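Local coordinates for peptide ABC transporter, peptide-binding protein (Enterococcus faecalis, PDB 3O6P), which probably binds peptides outside the cell for uptake by an ABC transporter, the chain here being one part of that solute-binding protein, at residues M9-R14 with F150-G155; A28-I33 with G218-V223; K82-W87 with A125-K130. All blocks are in the same frame, centred on the assembly; numbering follows the deposited sequence.

Contact 1. Residues M9-R14 with F150-G155; sequences MELNQR and FDAVIG
Asn12 and Phe150 meet just beyond the end of an antiparallel strand pair. Asn12 ND2 donates to Phe150 O at 2.9 Å, almost straight (171° at the hydrogen), with the acceptor lying in the plane of the amide. The backbone adds a second bond beside it, Asn12 N to Asp151 O at 2.8 Å, while Asn12 CB rests 3.7 Å from Phe150 CE1. Further in, Glu10 and Val153 form the hydrogen-bonded pair, with Glu10 N to Val153 O and Val153 N to Glu10 O both 2.9 Å long. The flanking pairs, Met9 with Ile154 and Leu11 with Ala152, are non-hydrogen-bonded. Their side chains share one face of the sheet, where Ala152 CB touches both Met9 CG (selenomethionine), 3.8 Å away, and Leu11 CD2.

On the other face the Phe150 ring, with CG held between its backbone N and carbonyl carbon (chi1 67°), lies between Val153 CG1 over one side and the Asn12 amide over the opposite one. Water 1 bridges Glu10 OE2, at 2.6 Å, and Val153 O.

A second shell fixes these groups. Asn12 OD1 accepts from Arg14 N in an Asx turn, which sets the rotation of the amide, and Glu10 OE1 is bound by the backbone N of Arg179. Both ends of the Asn12 amide are therefore engaged: OD1 closes the turn that follows the strand, and ND2 ties that turn to the segment leading into strand 152-158, so backbone and side chain of Asn12 together carry the bonding past the last bridge.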
HETATM    1  N   MSE A   9      -0.208  -2.876   3.232  1.00 11.34           N
HETATM    2  CA  MSE A   9      -1.075  -4.024   2.997  1.00 11.01           C
HETATM    3  C   MSE A   9      -1.260  -4.187   1.494  1.00 11.00           C
HETATM    4  O   MSE A   9      -1.792  -3.283   0.810  1.00 11.51           O
HETATM    5  CB  MSE A   9      -2.420  -3.808   3.693  1.00 11.24           C
HETATM    6  CG  MSE A   9      -3.320  -5.030   3.623  1.00 11.90           C
HETATM    7 SE   MSE A   9      -4.862  -4.855   4.721  0.75 13.37          SE
HETATM    8  CE  MSE A   9      -5.494  -3.134   4.127  1.00 15.27           C
ATOM      9  N   GLU A  10      -0.794  -5.323   0.989  1.00 11.24           N
ATOM     10  CA  GLU A  10      -0.971  -5.690  -0.420  1.00 11.72           C
ATOM     11  C   GLU A  10      -2.296  -6.416  -0.589  1.00 11.52           C
ATOM     12  O   GLU A  10      -2.763  -7.105   0.331  1.00 12.09           O
ATOM     13  CB  GLU A  10       0.178  -6.569  -0.906  1.00 13.16           C
ATOM     14  CG  GLU A  10       1.501  -5.869  -0.785  1.00 14.97           C
ATOM     15  CD  GLU A  10       2.640  -6.712  -1.285  1.00 18.13           C
ATOM     16  OE1 GLU A  10       2.810  -6.817  -2.531  1.00 18.92           O
ATOM     17  OE2 GLU A  10       3.379  -7.258  -0.418  1.00 21.18           O
ATOM     18  N   LEU A  11      -2.927  -6.217  -1.741  1.00 11.95           N
ATOM     19  CA  LEU A  11      -4.231  -6.830  -2.016  1.00 11.73           C
ATOM     20  C   LEU A  11      -4.099  -7.707  -3.246  1.00 12.10           C
ATOM     21  O   LEU A  11      -3.443  -7.319  -4.222  1.00 12.75           O
ATOM     22  CB  LEU A  11      -5.325  -5.755  -2.214  1.00 11.39           C
ATOM     23  CG  LEU A  11      -5.485  -4.750  -1.063  1.00 12.18           C
ATOM     24  CD1 LEU A  11      -6.400  -3.591  -1.497  1.00 12.15           C
ATOM     25  CD2 LEU A  11      -6.042  -5.462   0.153  1.00 12.95           C
ATOM     26  N   ASN A  12      -4.673  -8.905  -3.179  1.00 12.31           N
ATOM     27  CA  ASN A  12      -4.493  -9.908  -4.235  1.00 12.97           C
ATOM     28  C   ASN A  12      -5.289  -9.559  -5.496  1.00 13.19           C
ATOM     29  O   ASN A  12      -6.528  -9.662  -5.518  1.00 14.13           O
ATOM     30  CB  ASN A  12      -4.883 -11.293  -3.716  1.00 13.09           C
ATOM     31  CG  ASN A  12      -4.425 -12.396  -4.642  1.00 14.80           C
ATOM     32  OD1 ASN A  12      -4.144 -12.160  -5.821  1.00 20.31           O
ATOM     33  ND2 ASN A  12      -4.349 -13.600  -4.126  1.00 15.38           N
ATOM     34  N   GLN A  13      -4.563  -9.131  -6.527  1.00 13.64           N
ATOM     35  CA  GLN A  13      -5.159  -8.648  -7.771  1.00 14.37           C
ATOM     36  C   GLN A  13      -4.886  -9.633  -8.915  1.00 15.28           C
ATOM     37  O   GLN A  13      -4.998  -9.276 -10.091  1.00 15.90           O
ATOM     38  CB  GLN A  13      -4.626  -7.241  -8.084  1.00 13.26           C
ATOM     39  CG  GLN A  13      -5.070  -6.225  -7.015  1.00 12.59           C
ATOM     40  CD  GLN A  13      -4.240  -4.975  -7.026  1.00 13.63           C
ATOM     41  OE1 GLN A  13      -4.293  -4.219  -7.982  1.00 15.10           O
ATOM     42  NE2 GLN A  13      -3.465  -4.742  -5.956  1.00 13.70           N
ATOM     43  N   ARG A  14      -4.472 -10.849  -8.571  0.70 15.78           N
ATOM     44  CA  ARG A  14      -4.007 -11.805  -9.579  0.70 16.43           C
ATOM     45  C   ARG A  14      -5.099 -12.182 -10.580  0.70 17.61           C
ATOM     46  O   ARG A  14      -4.860 -12.250 -11.787  0.70 18.13           O
ATOM     47  CB  ARG A  14      -3.463 -13.063  -8.903  0.70 16.11           C
ATOM     48  CG  ARG A  14      -2.207 -12.768  -8.107  0.70 18.29           C
ATOM     49  CD  ARG A  14      -1.662 -13.960  -7.368  0.70 20.46           C
ATOM     50  NE  ARG A  14      -0.463 -13.574  -6.602  0.70 22.79           N
ATOM     51  CZ  ARG A  14       0.660 -14.288  -6.526  0.70 22.98           C
ATOM     52  NH1 ARG A  14       0.773 -15.438  -7.188  0.70 23.71           N
ATOM     53  NH2 ARG A  14       1.682 -13.840  -5.789  0.70 21.33           N
ATOM     54  N   PHE A 150      -3.631 -15.695  -0.313  1.00 15.59           N
ATOM     55  CA  PHE A 150      -4.042 -14.622   0.608  1.00 14.66           C
ATOM     56  C   PHE A 150      -5.042 -13.740  -0.133  1.00 14.42           C
ATOM     57  O   PHE A 150      -5.096 -13.759  -1.364  1.00 15.01           O
ATOM     58  CB  PHE A 150      -2.833 -13.762   1.063  1.00 14.84           C
ATOM     59  CG  PHE A 150      -2.211 -12.951  -0.048  1.00 13.43           C
ATOM     60  CD1 PHE A 150      -2.627 -11.646  -0.270  1.00 12.94           C
ATOM     61  CD2 PHE A 150      -1.179 -13.491  -0.848  1.00 13.06           C
ATOM     62  CE1 PHE A 150      -2.085 -10.860  -1.305  1.00 12.86           C
ATOM     63  CE2 PHE A 150      -0.611 -12.708  -1.878  1.00 12.79           C
ATOM     64  CZ  PHE A 150      -1.069 -11.377  -2.094  1.00 12.33           C
ATOM     65  N   ASP A 151      -5.818 -12.971   0.627  1.00 13.48           N
ATOM     66  CA  ASP A 151      -6.637 -11.908   0.080  1.00 13.38           C
ATOM     67  C   ASP A 151      -5.915 -10.591   0.274  1.00 13.31           C
ATOM     68  O   ASP A 151      -5.717  -9.849  -0.704  1.00 14.18           O
ATOM     69  CB  ASP A 151      -8.009 -11.860   0.767  1.00 13.97           C
ATOM     70  CG  ASP A 151      -8.807 -13.133   0.545  1.00 16.32           C
ATOM     71  OD1 ASP A 151      -8.799 -13.687  -0.594  1.00 19.32           O
ATOM     72  OD2 ASP A 151      -9.444 -13.591   1.509  1.00 18.45           O
ATOM     73  N   ALA A 152      -5.539 -10.294   1.527  1.00 12.37           N
ATOM     74  CA  ALA A 152      -4.652  -9.181   1.838  1.00 11.71           C
ATOM     75  C   ALA A 152      -3.459  -9.704   2.622  1.00 12.49           C
ATOM     76  O   ALA A 152      -3.554 -10.748   3.312  1.00 12.99           O
ATOM     77  CB  ALA A 152      -5.390  -8.098   2.638  1.00 11.93           C
ATOM     78  N   VAL A 153      -2.324  -9.029   2.497  1.00 11.85           N
ATOM     79  CA  VAL A 153      -1.159  -9.409   3.308  1.00 12.17           C
ATOM     80  C   VAL A 153      -0.432  -8.155   3.789  1.00 12.46           C
ATOM     81  O   VAL A 153      -0.156  -7.245   3.006  1.00 13.36           O
ATOM     82  CB  VAL A 153      -0.180 -10.390   2.583  1.00 11.93           C
ATOM     83  CG1 VAL A 153       0.349  -9.818   1.251  1.00 13.61           C
ATOM     84  CG2 VAL A 153       0.981 -10.823   3.541  1.00 13.09           C
ATOM     85  N   ILE A 154      -0.133  -8.122   5.083  1.00 12.70           N
ATOM     86  CA  ILE A 154       0.614  -6.980   5.657  1.00 12.88           C
ATOM     87  C   ILE A 154       2.090  -7.302   5.715  1.00 13.91           C
ATOM     88  O   ILE A 154       2.501  -8.369   6.200  1.00 14.82           O
ATOM     89  CB  ILE A 154       0.058  -6.575   7.042  1.00 12.24           C
ATOM     90  CG1 ILE A 154      -1.397  -6.067   6.899  1.00 12.38           C
ATOM     91  CG2 ILE A 154       0.951  -5.510   7.650  1.00 13.86           C
ATOM     92  CD1 ILE A 154      -2.108  -5.804   8.207  1.00 14.41           C
ATOM     93  N   GLY A 155       2.901  -6.390   5.197  1.00 13.91           N
ATOM     94  CA  GLY A 155       4.350  -6.546   5.247  1.00 14.23           C
ATOM     95  C   GLY A 155       4.950  -5.169   5.143  1.00 13.99           C
ATOM     96  O   GLY A 155       4.321  -4.183   5.458  1.00 14.75           O
TER
HETATM   97  O   HOH W   1       2.926  -7.413   2.177  1.00 25.83           O

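Contact 2. Residues A28-I33 with G218-V223; sequences AISYSI and GDMGVV
Ser30 packs against both Met220 and Val223 through van der Waals contacts, offering its methylene as well as its hydroxyl oxygen. Ser30 CB lies 3.9 Å from Val223 CG1, a branch that is anti to the backbone N and reaches across to the helix. The selenomethionine Met220 approaches the same serine with a chain folded at chi2 and chi3 (65° and 62°). The bend lays CG, SE and CE alongside the serine, with Met220 CE 3.6 Å from Ser30 OG. Around this centre the isoleucines add looser apolar contacts to the two branches of the valine: Ile29 CG2 stands 4.4 Å from Val223 CG2, and Ile33 CD1 is 4.3 Å from Val223 CG1.

Polar bonds lie within 28-33 or go to residues outside the two segments. Ser30 OG is hydrogen-bonded to Arg35 NH2, so this buried hydroxyl has a charged partner, with a methyl group beside it. Where helix 23-31 ends, Ile29 O accepts from Ser32 N at 3.1 Å. Arg26 NH2, earlier in the same helix, reaches Asp219 O in the opposing loop.

Met220 owes its position to the way helix 202-218 finishes. With a positive phi of 42° it is the C-prime residue of a Schellman motif, in which Gly221 N bonds to Ile216 O and Met220 N to Met217 O. A Schellman-ended helix thus leads into strand 223-228, an outermost strand of the mixed sheet, with helix 23-31 packed on the connection, consistent with the alpha/beta lobes of solute-binding proteins.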
ATOM      1  N   ALA A  28     -11.827   2.274  -0.728  1.00 11.71           N
ATOM      2  CA  ALA A  28     -12.762   2.160   0.406  1.00 10.66           C
ATOM      3  C   ALA A  28     -12.022   1.553   1.604  1.00 11.03           C
ATOM      4  O   ALA A  28     -12.168   2.017   2.755  1.00 11.36           O
ATOM      5  CB  ALA A  28     -13.967   1.306   0.021  1.00 10.61           C
ATOM      6  N   ILE A  29     -11.175   0.561   1.321  1.00 10.95           N
ATOM      7  CA  ILE A  29     -10.373  -0.089   2.371  1.00 11.56           C
ATOM      8  C   ILE A  29      -9.444   0.954   3.009  1.00 11.24           C
ATOM      9  O   ILE A  29      -9.423   1.108   4.252  1.00 10.81           O
ATOM     10  CB  ILE A  29      -9.613  -1.295   1.779  1.00 10.95           C
ATOM     11  CG1 ILE A  29     -10.614  -2.441   1.546  1.00 11.11           C
ATOM     12  CG2 ILE A  29      -8.497  -1.746   2.717  1.00 11.32           C
ATOM     13  CD1 ILE A  29     -10.054  -3.609   0.677  1.00 12.78           C
ATOM     14  N   SER A  30      -8.704   1.698   2.173  1.00 11.02           N
ATOM     15  CA  SER A  30      -7.804   2.703   2.725  1.00 11.27           C
ATOM     16  C   SER A  30      -8.535   3.795   3.534  1.00 11.16           C
ATOM     17  O   SER A  30      -8.085   4.195   4.625  1.00 11.58           O
ATOM     18  CB  SER A  30      -6.912   3.301   1.642  1.00 11.18           C
ATOM     19  OG  SER A  30      -6.016   4.262   2.188  1.00 13.27           O
ATOM     20  N   TYR A  31      -9.675   4.249   3.027  1.00 11.01           N
ATOM     21  CA  TYR A  31     -10.444   5.278   3.721  1.00 11.55           C
ATOM     22  C   TYR A  31     -10.956   4.838   5.081  1.00 11.70           C
ATOM     23  O   TYR A  31     -11.285   5.685   5.932  1.00 12.33           O
ATOM     24  CB  TYR A  31     -11.679   5.641   2.878  1.00 11.94           C
ATOM     25  CG  TYR A  31     -11.473   6.621   1.758  1.00 14.27           C
ATOM     26  CD1 TYR A  31     -10.899   7.868   1.990  1.00 15.90           C
ATOM     27  CD2 TYR A  31     -11.979   6.341   0.474  1.00 15.90           C
ATOM     28  CE1 TYR A  31     -10.770   8.803   0.938  1.00 18.52           C
ATOM     29  CE2 TYR A  31     -11.873   7.265  -0.580  1.00 18.78           C
ATOM     30  CZ  TYR A  31     -11.255   8.483  -0.347  1.00 20.09           C
ATOM     31  OH  TYR A  31     -11.157   9.378  -1.389  1.00 22.57           O
ATOM     32  N   SER A  32     -11.043   3.534   5.296  0.50 11.62           N
ATOM     33  CA  SER A  32     -11.651   3.041   6.524  0.50 11.53           C
ATOM     34  C   SER A  32     -10.670   2.915   7.693  0.50 11.53           C
ATOM     35  O   SER A  32     -11.093   2.543   8.792  0.50 11.32           O
ATOM     36  CB  SER A  32     -12.291   1.672   6.281  0.50 11.36           C
ATOM     37  OG  SER A  32     -11.280   0.695   6.229  0.50 12.50           O
ATOM     38  N   ILE A  33      -9.380   3.189   7.464  1.00 11.92           N
ATOM     39  CA  ILE A  33      -8.368   2.950   8.506  1.00 11.70           C
ATOM     40  C   ILE A  33      -7.817   4.267   9.043  1.00 12.61           C
ATOM     41  O   ILE A  33      -7.198   5.042   8.309  1.00 13.59           O
ATOM     42  CB  ILE A  33      -7.219   2.059   7.960  1.00 11.58           C
ATOM     43  CG1 ILE A  33      -7.749   0.744   7.340  1.00 11.12           C
ATOM     44  CG2 ILE A  33      -6.127   1.825   9.038  1.00 12.60           C
ATOM     45  CD1 ILE A  33      -6.705   0.081   6.430  1.00 11.14           C
ATOM     46  N   GLY A 218      -2.691   7.082  -6.479  1.00 11.74           N
ATOM     47  CA  GLY A 218      -3.929   7.549  -7.128  1.00 12.42           C
ATOM     48  C   GLY A 218      -4.933   6.440  -7.387  1.00 13.17           C
ATOM     49  O   GLY A 218      -6.133   6.693  -7.400  1.00 14.05           O
ATOM     50  N   ASP A 219      -4.458   5.219  -7.616  1.00 13.07           N
ATOM     51  CA  ASP A 219      -5.388   4.081  -7.741  1.00 13.94           C
ATOM     52  C   ASP A 219      -5.235   3.105  -6.564  1.00 12.95           C
ATOM     53  O   ASP A 219      -5.722   1.998  -6.628  1.00 13.07           O
ATOM     54  CB  ASP A 219      -5.381   3.376  -9.138  1.00 16.72           C
ATOM     55  CG  ASP A 219      -4.159   2.533  -9.383  1.00 17.17           C
ATOM     56  OD1 ASP A 219      -3.183   2.648  -8.599  1.00 20.01           O
ATOM     57  OD2 ASP A 219      -4.172   1.742 -10.370  1.00 17.73           O
HETATM   58  N   MSE A 220      -4.572   3.562  -5.492  1.00 12.09           N
HETATM   59  CA  MSE A 220      -4.346   2.787  -4.261  1.00 10.99           C
HETATM   60  C   MSE A 220      -3.969   1.335  -4.537  1.00 11.36           C
HETATM   61  O   MSE A 220      -4.603   0.398  -4.043  1.00 11.94           O
HETATM   62  CB  MSE A 220      -5.539   2.907  -3.281  1.00 11.62           C
HETATM   63  CG  MSE A 220      -5.212   2.532  -1.848  1.00 13.64           C
HETATM   64 SE   MSE A 220      -3.933   3.737  -1.026  0.75 14.42          SE
HETATM   65  CE  MSE A 220      -4.940   5.394  -1.101  1.00 17.18           C
ATOM     66  N   GLY A 221      -2.881   1.156  -5.276  1.00 11.10           N
ATOM     67  CA  GLY A 221      -2.492  -0.191  -5.705  1.00 11.18           C
ATOM     68  C   GLY A 221      -1.979  -1.053  -4.571  1.00 11.21           C
ATOM     69  O   GLY A 221      -2.015  -2.307  -4.666  1.00 11.94           O
ATOM     70  N   VAL A 222      -1.492  -0.388  -3.520  0.50 10.23           N
ATOM     71  CA  VAL A 222      -1.113  -0.997  -2.253  0.50  9.82           C
ATOM     72  C   VAL A 222      -1.605  -0.023  -1.162  0.50  9.86           C
ATOM     73  O   VAL A 222      -1.760   1.166  -1.447  0.50 10.83           O
ATOM     74  CB  VAL A 222       0.430  -1.225  -2.185  0.50  9.81           C
ATOM     75  CG1 VAL A 222       1.190   0.104  -2.278  0.50 10.97           C
ATOM     76  CG2 VAL A 222       0.817  -1.986  -0.919  0.50  8.14           C
ATOM     77  N   VAL A 223      -1.865  -0.508   0.054  1.00  9.70           N
ATOM     78  CA  VAL A 223      -2.472   0.323   1.114  1.00 10.58           C
ATOM     79  C   VAL A 223      -1.416   0.567   2.209  1.00 10.69           C
ATOM     80  O   VAL A 223      -1.242  -0.282   3.096  1.00 11.78           O
ATOM     81  CB  VAL A 223      -3.770  -0.320   1.706  1.00 10.54           C
ATOM     82  CG1 VAL A 223      -4.358   0.589   2.822  1.00 12.41           C
ATOM     83  CG2 VAL A 223      -4.818  -0.549   0.610  1.00 11.18           C
TER

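Contact 3. Residues K82-W87 with A125-K130; sequences KAKEYW and ALDGVK. With NA (sodium ion), chain B.
Ala125 O accepts from Lys84 NZ at 2.8 Å, and the donor is tilted 35° from the carbonyl plane. The lysine is extended until its last torsion, where a bend (chi4 -76°) turns the ammonium toward this oxygen near the end of helix 109-125. Asp127 OD2 is 4.2 Å from Lys84 NZ, too far for a salt bridge, though its charge probably still attracts it.

Trp87 is held at an edge and over a face. Its NE1 donates to Asp127 O at 2.9 Å, with the oxygen near the ring plane, while Val129 CG2 lies 3.8 Å from the centroid of the six-membered ring and Leu126 CB covers the five-membered ring, both as CH-pi contacts. Leu126 CD2 continues the apolar surface to Ala83 CB.

The type II turn from Leu126 to Val129 also faces a sodium ion, bound by Leu126 O at 2.5 Å, Val129 O at 2.7 Å, three waters and Gln123 O. Two of the waters are held by the turn, through Asp127 OD1 and Gly128 N. Helix 80-94 thus packs against the passage from helix 109-125 into strand 129-136, with Leu99 of the adjoining strand touching both Trp87 and Val129.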
ATOM      1  N   LYS A  82     -16.571   8.543   3.210  1.00 14.71           N
ATOM      2  CA  LYS A  82     -16.009   8.197   1.921  1.00 15.44           C
ATOM      3  C   LYS A  82     -15.772   6.695   1.758  1.00 14.22           C
ATOM      4  O   LYS A  82     -16.030   6.154   0.678  1.00 14.64           O
ATOM      5  CB  LYS A  82     -14.754   9.002   1.599  1.00 16.03           C
ATOM      6  CG  LYS A  82     -15.068  10.507   1.320  1.00 19.08           C
ATOM      7  CD  LYS A  82     -13.837  11.263   0.775  1.00 24.53           C
ATOM      8  CE  LYS A  82     -14.231  12.541  -0.012  1.00 28.74           C
ATOM      9  NZ  LYS A  82     -13.043  13.197  -0.698  1.00 32.41           N
ATOM     10  N   ALA A  83     -15.314   6.003   2.806  1.00 13.08           N
ATOM     11  CA  ALA A  83     -15.178   4.544   2.703  1.00 12.25           C
ATOM     12  C   ALA A  83     -16.496   3.890   2.251  1.00 12.74           C
ATOM     13  O   ALA A  83     -16.510   3.072   1.340  1.00 12.48           O
ATOM     14  CB  ALA A  83     -14.696   3.932   4.034  1.00 13.23           C
ATOM     15  N   LYS A  84     -17.602   4.271   2.907  1.00 11.91           N
ATOM     16  CA  LYS A  84     -18.908   3.746   2.561  1.00 12.90           C
ATOM     17  C   LYS A  84     -19.302   4.073   1.124  1.00 13.51           C
ATOM     18  O   LYS A  84     -19.834   3.209   0.408  1.00 14.05           O
ATOM     19  CB  LYS A  84     -19.950   4.284   3.541  1.00 12.71           C
ATOM     20  CG  LYS A  84     -19.747   3.672   4.943  1.00 15.02           C
ATOM     21  CD  LYS A  84     -20.631   4.311   5.988  1.00 18.74           C
ATOM     22  CE  LYS A  84     -20.294   3.759   7.378  1.00 20.31           C
ATOM     23  NZ  LYS A  84     -20.839   2.378   7.560  1.00 26.12           N
ATOM     24  N   GLU A  85     -19.053   5.311   0.701  1.00 14.08           N
ATOM     25  CA  GLU A  85     -19.434   5.734  -0.650  1.00 13.91           C
ATOM     26  C   GLU A  85     -18.653   4.926  -1.701  1.00 13.41           C
ATOM     27  O   GLU A  85     -19.217   4.453  -2.701  1.00 14.43           O
ATOM     28  CB  GLU A  85     -19.110   7.216  -0.825  1.00 15.53           C
ATOM     29  CG  GLU A  85     -19.396   7.742  -2.225  1.00 20.17           C
ATOM     30  CD  GLU A  85     -18.814   9.132  -2.491  1.00 26.45           C
ATOM     31  OE1 GLU A  85     -17.989   9.631  -1.685  1.00 29.52           O
ATOM     32  OE2 GLU A  85     -19.166   9.721  -3.541  1.00 30.66           O
ATOM     33  N   TYR A  86     -17.354   4.775  -1.476  1.00 12.64           N
ATOM     34  CA  TYR A  86     -16.520   4.043  -2.436  1.00 11.66           C
ATOM     35  C   TYR A  86     -16.853   2.557  -2.487  1.00 12.36           C
ATOM     36  O   TYR A  86     -16.783   1.940  -3.551  1.00 12.99           O
ATOM     37  CB  TYR A  86     -15.034   4.288  -2.132  1.00 11.82           C
ATOM     38  CG  TYR A  86     -14.569   5.598  -2.731  1.00 13.39           C
ATOM     39  CD1 TYR A  86     -15.098   6.827  -2.289  1.00 16.42           C
ATOM     40  CD2 TYR A  86     -13.667   5.616  -3.790  1.00 16.76           C
ATOM     41  CE1 TYR A  86     -14.685   8.030  -2.862  1.00 17.14           C
ATOM     42  CE2 TYR A  86     -13.240   6.817  -4.353  1.00 18.92           C
ATOM     43  CZ  TYR A  86     -13.751   8.010  -3.890  1.00 18.84           C
ATOM     44  OH  TYR A  86     -13.327   9.189  -4.465  1.00 22.02           O
ATOM     45  N   TRP A  87     -17.230   1.977  -1.348  1.00 12.55           N
ATOM     46  CA  TRP A  87     -17.658   0.599  -1.343  1.00 12.75           C
ATOM     47  C   TRP A  87     -18.992   0.442  -2.099  1.00 13.85           C
ATOM     48  O   TRP A  87     -19.162  -0.526  -2.857  1.00 13.69           O
ATOM     49  CB  TRP A  87     -17.741   0.087   0.100  1.00 12.77           C
ATOM     50  CG  TRP A  87     -18.461  -1.239   0.359  1.00 13.50           C
ATOM     51  CD1 TRP A  87     -19.438  -1.463   1.284  1.00 15.20           C
ATOM     52  CD2 TRP A  87     -18.196  -2.507  -0.256  1.00 12.90           C
ATOM     53  NE1 TRP A  87     -19.806  -2.793   1.271  1.00 15.74           N
ATOM     54  CE2 TRP A  87     -19.068  -3.449   0.329  1.00 14.74           C
ATOM     55  CE3 TRP A  87     -17.313  -2.938  -1.251  1.00 14.12           C
ATOM     56  CZ2 TRP A  87     -19.088  -4.805  -0.056  1.00 15.84           C
ATOM     57  CZ3 TRP A  87     -17.337  -4.292  -1.627  1.00 15.82           C
ATOM     58  CH2 TRP A  87     -18.209  -5.204  -1.027  1.00 15.26           C
ATOM     59  N   ALA A 125     -16.581  -0.358   9.122  1.00 14.30           N
ATOM     60  CA  ALA A 125     -16.930   0.726   8.205  1.00 13.70           C
ATOM     61  C   ALA A 125     -17.784   0.281   7.020  1.00 14.91           C
ATOM     62  O   ALA A 125     -18.652   1.038   6.563  1.00 16.15           O
ATOM     63  CB  ALA A 125     -15.665   1.442   7.704  1.00 14.37           C
ATOM     64  N   LEU A 126     -17.553  -0.946   6.547  1.00 15.40           N
ATOM     65  CA  LEU A 126     -18.143  -1.402   5.287  1.00 15.51           C
ATOM     66  C   LEU A 126     -19.204  -2.458   5.517  1.00 16.28           C
ATOM     67  O   LEU A 126     -18.906  -3.598   5.864  1.00 16.36           O
ATOM     68  CB  LEU A 126     -17.052  -1.920   4.354  1.00 14.94           C
ATOM     69  CG  LEU A 126     -15.898  -0.939   4.108  1.00 14.93           C
ATOM     70  CD1 LEU A 126     -14.861  -1.503   3.114  1.00 14.16           C
ATOM     71  CD2 LEU A 126     -16.377   0.446   3.650  1.00 16.40           C
ATOM     72  N   ASP A 127     -20.457  -2.082   5.326  1.00 17.66           N
ATOM     73  CA  ASP A 127     -21.555  -3.007   5.584  1.00 19.52           C
ATOM     74  C   ASP A 127     -21.537  -4.084   4.511  1.00 19.39           C
ATOM     75  O   ASP A 127     -21.544  -3.769   3.333  1.00 21.58           O
ATOM     76  CB  ASP A 127     -22.902  -2.268   5.610  1.00 20.41           C
ATOM     77  CG  ASP A 127     -23.114  -1.460   6.908  1.00 24.86           C
ATOM     78  OD1 ASP A 127     -22.608  -1.856   7.984  1.00 28.80           O
ATOM     79  OD2 ASP A 127     -23.824  -0.435   6.861  1.00 29.31           O
ATOM     80  N   GLY A 128     -21.516  -5.350   4.917  1.00 19.18           N
ATOM     81  CA  GLY A 128     -21.437  -6.445   3.953  1.00 18.40           C
ATOM     82  C   GLY A 128     -20.016  -6.950   3.747  1.00 17.91           C
ATOM     83  O   GLY A 128     -19.785  -7.887   2.963  1.00 18.39           O
ATOM     84  N   VAL A 129     -19.064  -6.345   4.450  1.00 15.69           N
ATOM     85  CA  VAL A 129     -17.675  -6.854   4.415  1.00 15.80           C
ATOM     86  C   VAL A 129     -17.321  -7.534   5.744  1.00 15.92           C
ATOM     87  O   VAL A 129     -17.511  -6.944   6.825  1.00 17.40           O
ATOM     88  CB  VAL A 129     -16.667  -5.749   4.106  1.00 15.58           C
ATOM     89  CG1 VAL A 129     -15.227  -6.320   4.047  1.00 15.52           C
ATOM     90  CG2 VAL A 129     -16.986  -5.056   2.773  1.00 17.11           C
ATOM     91  N   LYS A 130     -16.814  -8.754   5.674  1.00 16.01           N
ATOM     92  CA  LYS A 130     -16.366  -9.477   6.849  1.00 16.00           C
ATOM     93  C   LYS A 130     -14.888  -9.693   6.664  1.00 15.63           C
ATOM     94  O   LYS A 130     -14.444 -10.009   5.552  1.00 15.58           O
ATOM     95  CB  LYS A 130     -17.071 -10.826   6.955  1.00 17.28           C
ATOM     96  CG  LYS A 130     -16.467 -11.722   8.018  1.00 21.86           C
ATOM     97  CD  LYS A 130     -17.283 -12.992   8.244  1.00 28.31           C
ATOM     98  CE  LYS A 130     -16.615 -13.890   9.295  1.00 31.61           C
ATOM     99  NZ  LYS A 130     -16.754 -13.316  10.656  1.00 35.58           N
TER
HETATM  100 NA    NA B 601     -19.032  -5.032   7.884  1.00 20.92          NA
HETATM  101  O   HOH W   2     -20.376  -3.081   8.833  1.00 25.49           O
HETATM  102  O   HOH W   3     -21.032  -6.248   7.397  1.00 20.69           O
HETATM  103  O   HOH W   4     -19.457  -6.068  10.145  1.00 31.13           O

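Contacts 1 and 2 are neighbours, with centres about 12 Å apart, and they touch: Met9 N lies 2.8 Å from Val223 O, probably hydrogen-bonded, as strand 5-11 pairs with strand 223-228 as well as with 152-158. Contact 3 has its centre about 12 Å from that of contact 2 and about 18 Å from that of contact 1. Helix 23-31 and the residue after it join contacts 2 and 3: Ala28 and Tyr31 pack on helix 80-94, and Ser32 on Ala125. Along the chain, contact 3 is nested within the loops closed by both others, whose segments alternate. N-terminal, middle and C-terminal parts thus meet around one mixed sheet, the sodium site at one outermost strand, 129-136, and contact 2 at the other, 223-228.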